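Local atomic coordinates of putative ABC transporter subunit, substrate-binding component (Rhodopseudomonas palustris, PDB entry 4EVS), a protein that binds 4-hydroxybenzoate and probably delivers such benzoate derivatives to an ABC transporter as its solute-binding component. Residues T180-F183 with G184-M187. Sequence-based numbering, arbitrary orientation.
Sequences TTDF and GPIM
Phe183 and Met187 are joined through their backbones where the chain winds into helix 184-193: Met187 N donates to Phe183 O at 3.2 Å, a nearly straight bond (N-H...O 160°) of the i to i+4 kind that opens the first turn. One residue before Phe183, the Asp182 carboxylate caps the helix start, its OD1 accepting from Gly184 N at 3.1 Å. Its CG swings anti to the backbone N (chi1 179°), which carries OD1 forward to that N-H. The N-H reaches OD1 from above the carboxylate plane, 37° out of it, and the bond is bent. Pro185 lies crosswise to the same carboxylate, with its CD 3.2 Å from Asp182 OD1; having no N-H to offer, the proline suits this first turn. A water continues the cap, donating to Asp182 O and accepting from Ile186 N, both at 2.8 Å. This is a side-chain cap at a strand-to-helix connection in the second α/β domain of a periplasmic binding protein, after strand 169-176; the Phe183 side chain is about 13 Å from the bound 4-hydroxybenzoate. The remaining side chains are apolar. Ile186 CG2 lies against Phe183 O at 3.0 Å and also sits at the edge of the Phe183 ring, near its plane, and 4.1 Å from Phe183 CB. Selenomethionine Met187, bent at its second side-chain torsion, curls its methyl CE back to 4.2 Å from Phe183 CB. Phe183 and Met187 both press on Ala214 of helix 206-217, while Ile186 packs against Val174 of strand 169-176.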
loop_
_atom_site.group_PDB
_atom_site.type_symbol
_atom_site.label_atom_id
_atom_site.label_comp_id
_atom_site.label_asym_id
_atom_site.label_seq_id
_atom_site.Cartn_x
_atom_site.Cartn_y
_atom_site.Cartn_z
ATOM N N THR A 180 -15.241 -12.380 5.520
ATOM C CA THR A 180 -16.166 -11.639 6.401
ATOM C C THR A 180 -16.810 -10.436 5.688
ATOM O O THR A 180 -16.117 -9.539 5.202
ATOM C CB THR A 180 -15.456 -11.115 7.665
ATOM O OG1 THR A 180 -14.832 -12.200 8.358
ATOM C CG2 THR A 180 -16.440 -10.417 8.611
ATOM N N THR A 181 -18.134 -10.419 5.658
ATOM C CA THR A 181 -18.908 -9.309 5.123
ATOM C C THR A 181 -19.841 -8.721 6.187
ATOM O O THR A 181 -20.217 -7.542 6.092
ATOM C CB THR A 181 -19.744 -9.755 3.909
ATOM O OG1 THR A 181 -20.714 -10.692 4.350
ATOM C CG2 THR A 181 -18.853 -10.354 2.823
ATOM N N ASP A 182 -20.218 -9.499 7.203
ATOM C CA ASP A 182 -21.067 -9.012 8.269
ATOM C C ASP A 182 -20.222 -8.588 9.457
ATOM O O ASP A 182 -19.709 -9.441 10.194
ATOM C CB ASP A 182 -22.043 -10.134 8.703
ATOM C CG ASP A 182 -22.965 -9.735 9.823
ATOM O OD1 ASP A 182 -22.931 -8.553 10.229
ATOM O OD2 ASP A 182 -23.740 -10.626 10.289
ATOM N N PHE A 183 -20.076 -7.273 9.635
ATOM C CA PHE A 183 -19.191 -6.756 10.707
ATOM C C PHE A 183 -19.937 -6.434 11.993
ATOM O O PHE A 183 -19.329 -6.030 12.964
ATOM C CB PHE A 183 -18.384 -5.547 10.207
ATOM C CG PHE A 183 -17.432 -5.900 9.100
ATOM C CD1 PHE A 183 -16.246 -6.539 9.382
ATOM C CD2 PHE A 183 -17.737 -5.640 7.767
ATOM C CE1 PHE A 183 -15.371 -6.890 8.354
ATOM C CE2 PHE A 183 -16.845 -6.009 6.755
ATOM C CZ PHE A 183 -15.671 -6.604 7.058
ATOM N N GLY A 184 -21.246 -6.656 11.987
ATOM C CA GLY A 184 -22.075 -6.469 13.187
ATOM C C GLY A 184 -21.554 -7.261 14.375
ATOM O O GLY A 184 -21.325 -6.688 15.458
ATOM N N PRO A 185 -21.295 -8.566 14.173
ATOM C CA PRO A 185 -20.847 -9.343 15.332
ATOM C C PRO A 185 -19.497 -8.906 15.893
ATOM O O PRO A 185 -19.336 -8.942 17.095
ATOM C CB PRO A 185 -20.823 -10.778 14.807
ATOM C CG PRO A 185 -21.848 -10.783 13.710
ATOM C CD PRO A 185 -21.777 -9.427 13.075
ATOM N N ILE A 186 -18.551 -8.473 15.049
ATOM C CA ILE A 186 -17.272 -8.013 15.596
ATOM C C ILE A 186 -17.476 -6.720 16.420
ATOM O O ILE A 186 -16.830 -6.519 17.440
ATOM C CB ILE A 186 -16.157 -7.822 14.505
ATOM C CG1 ILE A 186 -14.820 -7.441 15.159
ATOM C CG2 ILE A 186 -16.501 -6.794 13.581
ATOM C CD1 ILE A 186 -14.216 -8.490 16.137
HETATM N N MSE A 187 -18.360 -5.833 15.973
HETATM C CA MSE A 187 -18.599 -4.603 16.733
HETATM C C MSE A 187 -19.170 -4.897 18.104
HETATM O O MSE A 187 -18.806 -4.257 19.072
HETATM C CB MSE A 187 -19.507 -3.642 15.982
HETATM C CG MSE A 187 -18.945 -3.186 14.682
HETATM SE SE MSE A 187 -17.070 -2.513 14.738
HETATM C CE MSE A 187 -16.576 -2.910 12.953
HETATM O O HOH W 1 -18.106 -9.510 12.520
#